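Local coordinates for stage 0 sporulation protein A homolog (Desulfitobacterium hafniense, PDB 3MJQ), which may control sporulation genes in response to nutritional stress, and is represented here by its PAS domain, at residues Ile12-Arg17 with Glu97-Ala102; Ala61-Gly66 with Ala87-Gly92. The protein carries 1 engineered substitution. All coordinates share one frame; numbering follows the deposited sequence.

Contact 1 (Ile12-Arg17 with Glu97-Ala102)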
ATOM      1  N   ILE A  12       0.986   6.222   6.043  1.00 59.08           N
ATOM      2  CA  ILE A  12       1.256   6.295   4.631  1.00 59.38           C
ATOM      3  C   ILE A  12       1.816   7.650   4.345  1.00 61.38           C
ATOM      4  O   ILE A  12       1.252   8.660   4.750  1.00 65.29           O
ATOM      5  CB  ILE A  12      -0.010   6.125   3.778  1.00 55.14           C
ATOM      6  CG1 ILE A  12      -0.497   4.678   3.830  1.00 56.05           C
ATOM      7  CG2 ILE A  12       0.285   6.534   2.335  1.00 57.11           C
ATOM      8  CD1 ILE A  12      -1.821   4.469   3.137  1.00 57.06           C
ATOM      9  N   LEU A  13       2.934   7.652   3.637  1.00 61.32           N
ATOM     10  CA  LEU A  13       3.615   8.871   3.255  1.00 64.80           C
ATOM     11  C   LEU A  13       3.986   8.729   1.796  1.00 68.40           C
ATOM     12  O   LEU A  13       4.146   7.618   1.291  1.00 60.50           O
ATOM     13  CB  LEU A  13       4.913   9.044   4.054  1.00 52.22           C
ATOM     14  CG  LEU A  13       4.902   9.052   5.584  1.00 62.32           C
ATOM     15  CD1 LEU A  13       6.340   9.044   6.091  1.00 65.56           C
ATOM     16  CD2 LEU A  13       4.167  10.287   6.119  1.00 69.49           C
ATOM     17  N   ILE A  14       4.092   9.860   1.120  1.00 65.87           N
ATOM     18  CA  ILE A  14       4.534   9.867  -0.258  1.00 67.77           C
ATOM     19  C   ILE A  14       5.715  10.822  -0.136  1.00 74.79           C
ATOM     20  O   ILE A  14       5.552  11.945   0.324  1.00 84.29           O
ATOM     21  CB  ILE A  14       3.462  10.432  -1.226  1.00 78.78           C
ATOM     22  CG1 ILE A  14       2.441   9.357  -1.592  1.00 72.07           C
ATOM     23  CG2 ILE A  14       4.111  10.861  -2.519  1.00 85.43           C
ATOM     24  CD1 ILE A  14       1.373   9.150  -0.590  1.00 64.57           C
ATOM     25  N   ILE A  15       6.911  10.381  -0.500  1.00 67.67           N
ATOM     26  CA  ILE A  15       8.073  11.250  -0.366  1.00 73.19           C
ATOM     27  C   ILE A  15       8.851  11.328  -1.668  1.00 74.15           C
ATOM     28  O   ILE A  15       9.027  10.319  -2.354  1.00 68.29           O
ATOM     29  CB  ILE A  15       8.983  10.765   0.801  1.00 63.75           C
ATOM     30  CG1 ILE A  15       9.672   9.451   0.445  1.00 75.06           C
ATOM     31  CG2 ILE A  15       8.132  10.499   2.042  1.00 55.64           C
ATOM     32  CD1 ILE A  15      11.050   9.624  -0.099  1.00 84.30           C
ATOM     33  N   ASN A  16       9.310  12.534  -2.002  1.00 72.79           N
ATOM     34  CA  ASN A  16      10.045  12.774  -3.241  1.00 74.59           C
ATOM     35  C   ASN A  16      11.513  12.393  -3.203  1.00 79.09           C
ATOM     36  O   ASN A  16      12.014  11.878  -2.208  1.00 77.38           O
ATOM     37  CB  ASN A  16       9.926  14.241  -3.657  1.00 68.98           C
ATOM     38  CG  ASN A  16      10.580  15.176  -2.676  1.00 83.62           C
ATOM     39  OD1 ASN A  16      11.739  15.004  -2.317  1.00 86.21           O
ATOM     40  ND2 ASN A  16       9.843  16.184  -2.240  1.00 88.63           N
ATOM     41  N   ARG A  17      12.194  12.663  -4.307  1.00 84.33           N
ATOM     42  CA  ARG A  17      13.610  12.358  -4.457  1.00 87.31           C
ATOM     43  C   ARG A  17      14.490  13.051  -3.411  1.00 86.41           C
ATOM     44  O   ARG A  17      15.525  12.522  -3.009  1.00 79.34           O
ATOM     45  CB  ARG A  17      14.059  12.760  -5.862  1.00 91.98           C
ATOM     46  CG  ARG A  17      15.343  12.114  -6.300  1.00100.17           C
ATOM     47  CD  ARG A  17      15.144  11.399  -7.620  1.00111.15           C
ATOM     48  NE  ARG A  17      16.271  10.525  -7.929  1.00114.49           N
ATOM     49  CZ  ARG A  17      16.330   9.724  -8.988  1.00111.89           C
ATOM     50  NH1 ARG A  17      15.320   9.686  -9.849  1.00114.05           N
ATOM     51  NH2 ARG A  17      17.400   8.962  -9.187  1.00108.39           N
ATOM     52  N   GLU A  97       7.057  13.963 -10.940  1.00123.43           N
ATOM     53  CA  GLU A  97       8.392  13.474 -10.598  1.00122.76           C
ATOM     54  C   GLU A  97       8.469  12.223  -9.768  1.00117.22           C
ATOM     55  O   GLU A  97       7.626  11.981  -8.911  1.00118.81           O
ATOM     56  CB  GLU A  97       9.152  14.604  -9.912  1.00127.41           C
ATOM     57  CG  GLU A  97       9.206  15.886 -10.770  1.00133.46           C
ATOM     58  CD  GLU A  97      10.372  15.895 -11.747  1.00134.80           C
ATOM     59  OE1 GLU A  97      11.476  16.313 -11.328  1.00136.61           O
ATOM     60  OE2 GLU A  97      10.191  15.475 -12.917  1.00132.25           O
ATOM     61  N   PRO A  98       9.512  11.413 -10.008  1.00109.37           N
ATOM     62  CA  PRO A  98       9.734  10.152  -9.302  1.00104.79           C
ATOM     63  C   PRO A  98       9.678  10.373  -7.797  1.00108.71           C
ATOM     64  O   PRO A  98      10.291  11.306  -7.267  1.00112.64           O
ATOM     65  CB  PRO A  98      11.130   9.740  -9.766  1.00 93.52           C
ATOM     66  CG  PRO A  98      11.284  10.413 -11.085  1.00 94.91           C
ATOM     67  CD  PRO A  98      10.682  11.752 -10.835  1.00 99.98           C
ATOM     68  N   CYS A  99       8.936   9.510  -7.110  1.00103.10           N
ATOM     69  CA  CYS A  99       8.813   9.589  -5.660  1.00 96.60           C
ATOM     70  C   CYS A  99       8.539   8.205  -5.072  1.00 81.54           C
ATOM     71  O   CYS A  99       8.355   7.235  -5.805  1.00 75.46           O
ATOM     72  CB  CYS A  99       7.692  10.553  -5.273  1.00 96.76           C
ATOM     73  SG  CYS A  99       6.055   9.831  -5.297  1.00 90.71           S
ATOM     74  N   LEU A 100       8.512   8.114  -3.748  1.00 75.00           N
ATOM     75  CA  LEU A 100       8.262   6.836  -3.097  1.00 71.66           C
ATOM     76  C   LEU A 100       6.926   6.813  -2.370  1.00 77.16           C
ATOM     77  O   LEU A 100       6.547   7.782  -1.716  1.00 77.18           O
ATOM     78  CB  LEU A 100       9.391   6.518  -2.116  1.00 65.04           C
ATOM     79  CG  LEU A 100      10.454   5.488  -2.525  1.00 70.49           C
ATOM     80  CD1 LEU A 100      10.602   5.440  -4.019  1.00 77.58           C
ATOM     81  CD2 LEU A 100      11.780   5.839  -1.873  1.00 72.33           C
ATOM     82  N   PHE A 101       6.204   5.705  -2.522  1.00 76.73           N
ATOM     83  CA  PHE A 101       4.916   5.519  -1.862  1.00 68.53           C
ATOM     84  C   PHE A 101       5.176   4.534  -0.733  1.00 66.93           C
ATOM     85  O   PHE A 101       5.551   3.391  -0.968  1.00 67.74           O
ATOM     86  CB  PHE A 101       3.883   4.943  -2.823  1.00 65.79           C
ATOM     87  CG  PHE A 101       2.583   4.594  -2.166  1.00 68.99           C
ATOM     88  CD1 PHE A 101       1.891   5.546  -1.428  1.00 68.67           C
ATOM     89  CD2 PHE A 101       2.045   3.320  -2.288  1.00 65.26           C
ATOM     90  CE1 PHE A 101       0.680   5.236  -0.819  1.00 68.07           C
ATOM     91  CE2 PHE A 101       0.835   3.003  -1.684  1.00 64.26           C
ATOM     92  CZ  PHE A 101       0.153   3.967  -0.947  1.00 59.45           C
ATOM     93  N   ALA A 102       4.970   4.975   0.499  1.00 63.71           N
ATOM     94  CA  ALA A 102       5.259   4.118   1.630  1.00 57.59           C
ATOM     95  C   ALA A 102       4.119   3.881   2.599  1.00 57.08           C
ATOM     96  O   ALA A 102       3.415   4.812   3.018  1.00 59.15           O
ATOM     97  CB  ALA A 102       6.450   4.676   2.391  1.00 55.27           C
TER
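Ile12 and Ile14 both reach the Phe101 ring from the adjoining strand, each in its own way. Ile14 sets CD1 at the ring edge, in its plane, 3.7 Å from Phe101 CD1, while Ile12 brings CG2 in obliquely near Phe101 CE1. With CG anti to its backbone N (chi1 174°), Phe101 leans its ring toward these two branches. The other branch of Ile14 is also used: its CG2 lies 3.5 Å from Cys99 SG. On the opposite face of the sheet Ile15 and Leu100 run alongside each other with their ends turned in one direction, Ile15 CG1 3.9 Å from Leu100 CB, beneath Leu60, Leu63 and Phe64 of helix 53-65. The strands are antiparallel neighbours in the PAS sheet. Leu13 and Ala102 bond in both directions, and so do Ile15 and Leu100; Leu100 N to Ile15 O is 2.7 Å long. The face carrying Ile14 and Phe101 also packs on Phe4 and Ile8 of the second subunit. Four backbone bonds thus set the register and satisfy buried amides and carbonyls, while the buried side chains of Ile12, Ile14, Ile15, Cys99, Leu100 and Phe101 meet through apolar contacts, facing the helix on one side and the dimer partner on the other.

Contact 2 (Ala61-Gly66 with Ala87-Gly92)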
ATOM      1  N   ALA A  61      18.625   6.839  -1.215  1.00 81.70           N
ATOM      2  CA  ALA A  61      19.164   6.818  -2.560  1.00 83.11           C
ATOM      3  C   ALA A  61      18.871   5.463  -3.203  1.00 88.12           C
ATOM      4  O   ALA A  61      18.367   5.403  -4.320  1.00101.34           O
ATOM      5  CB  ALA A  61      20.653   7.068  -2.517  1.00 85.58           C
ATOM      6  N   GLU A  62      19.181   4.381  -2.494  1.00 82.45           N
ATOM      7  CA  GLU A  62      18.944   3.032  -2.999  1.00 88.52           C
ATOM      8  C   GLU A  62      17.459   2.778  -3.263  1.00 88.85           C
ATOM      9  O   GLU A  62      17.094   2.212  -4.293  1.00 80.67           O
ATOM     10  CB  GLU A  62      19.432   1.999  -1.989  1.00 93.06           C
ATOM     11  CG  GLU A  62      20.900   2.072  -1.644  1.00101.11           C
ATOM     12  CD  GLU A  62      21.234   1.196  -0.451  1.00113.38           C
ATOM     13  OE1 GLU A  62      20.452   0.262  -0.161  1.00111.46           O
ATOM     14  OE2 GLU A  62      22.276   1.431   0.194  1.00121.55           O
ATOM     15  N   LEU A  63      16.613   3.186  -2.318  1.00 88.52           N
ATOM     16  CA  LEU A  63      15.170   2.988  -2.432  1.00 85.75           C
ATOM     17  C   LEU A  63      14.612   3.446  -3.763  1.00 91.42           C
ATOM     18  O   LEU A  63      13.748   2.780  -4.331  1.00 99.98           O
ATOM     19  CB  LEU A  63      14.422   3.705  -1.299  1.00 78.70           C
ATOM     20  CG  LEU A  63      14.690   3.191   0.119  1.00 74.47           C
ATOM     21  CD1 LEU A  63      13.601   3.701   1.059  1.00 73.02           C
ATOM     22  CD2 LEU A  63      14.723   1.678   0.123  1.00 78.71           C
ATOM     23  N   PHE A  64      15.098   4.585  -4.251  1.00 84.63           N
ATOM     24  CA  PHE A  64      14.653   5.121  -5.534  1.00 92.17           C
ATOM     25  C   PHE A  64      15.237   4.300  -6.683  1.00 96.44           C
ATOM     26  O   PHE A  64      14.597   4.121  -7.717  1.00 86.39           O
ATOM     27  CB  PHE A  64      15.085   6.577  -5.669  1.00 86.69           C
ATOM     28  CG  PHE A  64      14.144   7.550  -5.031  1.00 75.40           C
ATOM     29  CD1 PHE A  64      13.022   7.994  -5.715  1.00 81.55           C
ATOM     30  CD2 PHE A  64      14.382   8.029  -3.752  1.00 58.19           C
ATOM     31  CE1 PHE A  64      12.149   8.906  -5.133  1.00 77.71           C
ATOM     32  CE2 PHE A  64      13.516   8.942  -3.161  1.00 61.93           C
ATOM     33  CZ  PHE A  64      12.397   9.380  -3.853  1.00 71.61           C
ATOM     34  N   ALA A  65      16.460   3.806  -6.491  1.00102.55           N
ATOM     35  CA  ALA A  65      17.135   2.988  -7.497  1.00104.56           C
ATOM     36  C   ALA A  65      16.355   1.698  -7.714  1.00103.74           C
ATOM     37  O   ALA A  65      16.406   1.114  -8.792  1.00106.53           O
ATOM     38  CB  ALA A  65      18.560   2.666  -7.048  1.00105.30           C
ATOM     39  N   GLY A  66      15.635   1.264  -6.684  1.00103.68           N
ATOM     40  CA  GLY A  66      14.847   0.047  -6.768  1.00100.30           C
ATOM     41  C   GLY A  66      15.465  -1.037  -5.913  1.00 99.57           C
ATOM     42  O   GLY A  66      14.946  -2.145  -5.805  1.00100.91           O
ATOM     43  N   ALA A  87       8.563  -0.656   6.891  1.00 51.32           N
ATOM     44  CA  ALA A  87       7.981   0.118   5.822  1.00 56.00           C
ATOM     45  C   ALA A  87       8.063  -0.610   4.499  1.00 58.12           C
ATOM     46  O   ALA A  87       9.097  -1.162   4.153  1.00 67.43           O
ATOM     47  CB  ALA A  87       8.684   1.451   5.725  1.00 42.43           C
ATOM     48  N   ARG A  88       6.953  -0.633   3.775  1.00 46.06           N
ATOM     49  CA  ARG A  88       6.910  -1.236   2.456  1.00 47.41           C
ATOM     50  C   ARG A  88       6.807  -0.046   1.506  1.00 44.64           C
ATOM     51  O   ARG A  88       6.007   0.889   1.737  1.00 43.50           O
ATOM     52  CB  ARG A  88       5.695  -2.155   2.329  1.00 58.50           C
ATOM     53  CG  ARG A  88       5.842  -3.396   3.194  1.00 67.76           C
ATOM     54  CD  ARG A  88       4.532  -4.118   3.474  1.00 77.55           C
ATOM     55  NE  ARG A  88       4.638  -4.973   4.659  1.00 79.83           N
ATOM     56  CZ  ARG A  88       5.427  -6.040   4.746  1.00 79.45           C
ATOM     57  NH1 ARG A  88       6.182  -6.396   3.710  1.00 71.87           N
ATOM     58  NH2 ARG A  88       5.473  -6.739   5.877  1.00 82.37           N
ATOM     59  N   ILE A  89       7.638  -0.060   0.465  1.00 48.16           N
ATOM     60  CA  ILE A  89       7.640   1.034  -0.493  1.00 57.36           C
ATOM     61  C   ILE A  89       7.406   0.637  -1.949  1.00 55.87           C
ATOM     62  O   ILE A  89       7.783  -0.448  -2.389  1.00 63.64           O
ATOM     63  CB  ILE A  89       8.943   1.855  -0.397  1.00 53.46           C
ATOM     64  CG1 ILE A  89      10.088   1.107  -1.067  1.00 55.93           C
ATOM     65  CG2 ILE A  89       9.294   2.123   1.071  1.00 45.37           C
ATOM     66  CD1 ILE A  89      11.345   1.944  -1.169  1.00 68.19           C
ATOM     67  N   TRP A  90       6.751   1.541  -2.673  1.00 61.61           N
ATOM     68  CA  TRP A  90       6.428   1.372  -4.076  1.00 68.70           C
ATOM     69  C   TRP A  90       6.845   2.638  -4.783  1.00 72.86           C
ATOM     70  O   TRP A  90       6.646   3.736  -4.269  1.00 76.52           O
ATOM     71  CB  TRP A  90       4.927   1.156  -4.261  1.00 67.01           C
ATOM     72  CG  TRP A  90       4.477  -0.204  -3.846  1.00 71.45           C
ATOM     73  CD1 TRP A  90       4.450  -1.332  -4.614  1.00 69.97           C
ATOM     74  CD2 TRP A  90       4.060  -0.600  -2.535  1.00 73.49           C
ATOM     75  NE1 TRP A  90       4.049  -2.403  -3.862  1.00 65.74           N
ATOM     76  CE2 TRP A  90       3.803  -1.984  -2.582  1.00 67.72           C
ATOM     77  CE3 TRP A  90       3.882   0.084  -1.324  1.00 63.24           C
ATOM     78  CZ2 TRP A  90       3.376  -2.704  -1.462  1.00 67.70           C
ATOM     79  CZ3 TRP A  90       3.460  -0.633  -0.213  1.00 65.92           C
ATOM     80  CH2 TRP A  90       3.214  -2.016  -0.292  1.00 69.63           C
ATOM     81  N   GLN A  91       7.433   2.479  -5.959  1.00 71.42           N
ATOM     82  CA  GLN A  91       7.880   3.617  -6.735  1.00 77.85           C
ATOM     83  C   GLN A  91       6.743   4.144  -7.568  1.00 82.35           C
ATOM     84  O   GLN A  91       6.239   3.457  -8.450  1.00 88.57           O
ATOM     85  CB  GLN A  91       9.030   3.212  -7.640  1.00 84.01           C
ATOM     86  CG  GLN A  91      10.219   2.690  -6.875  1.00 94.51           C
ATOM     87  CD  GLN A  91      11.368   2.332  -7.781  1.00105.93           C
ATOM     88  OE1 GLN A  91      11.938   3.195  -8.457  1.00108.45           O
ATOM     89  NE2 GLN A  91      11.719   1.046  -7.811  1.00109.35           N
ATOM     90  N   GLY A  92       6.332   5.367  -7.268  1.00 82.44           N
ATOM     91  CA  GLY A  92       5.256   5.990  -8.014  1.00 93.61           C
ATOM     92  C   GLY A  92       5.727   7.340  -8.513  1.00 97.08           C
ATOM     93  O   GLY A  92       6.931   7.584  -8.592  1.00 93.59           O
TER
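Ile89 meets Leu63 where helix 53-65 lies across the antiparallel sheet of the PAS fold, the helix and strand segments running at 59° to each other with their axes 9.2 Å apart at closest approach. Along the strand, Ala87 precedes the contact and is tied by backbone bonds to Leu71 of strand 70-76. Arg88 bonds through its backbone to Ile103 on the other side, and its side chain packs on Trp90 of the second subunit. Ile89 then turns its side chain to the helix. Its CG1 sits between the backbone N and the carbonyl carbon (chi1 77°), and the extended second torsion carries CD1 forward into the side chain of Leu63, which it crosses at about a right angle. That one methyl lies 3.5 Å from Leu63 CB and 3.6 Å from each of Leu63 CD1 and Leu63 CD2, so it rests against the fork as well as the stem of the leucine. Trp90 points away from the helix, and its NE1 is hydrogen-bonded to Asp10 of the second subunit; the strand therefore serves the helix with one face and the dimer with the other. Gln91 returns to the helix side and stretches an extended chain under the last turn, where its amide nears the backbone of Phe64 and Gly66. The helix stops here in a Schellman motif, Lys67 N bonding to Glu62 O and Gly66 N more weakly to Leu63 O, with Gly66 as the C-prime residue at positive phi (110°). Gly92 continues the strand, pairing through its backbone with Cys99. Beside the helix end, Gln91 CD stands 3.7 Å from Phe64 O.

From the N terminus, strand 11-16 supplies the first half of contact 1, which closes only when the chain returns as strand 98-106, after strand 21-24, the helices and the 70-76/82-93 hairpin have been built. Contact 2 lies wholly within that long excursion: helix 53-65 leads into the hairpin, whose second strand comes back under the helix. Strands 82-93 and 98-106 then follow directly and pair as neighbours, probably with a bond from Phe101 N to Trp90 O, so the two contacts share one sheet. Phe64 joins them again from the helix, its CZ packing beside Asn16 O and Arg17 CA at the end of the first strand.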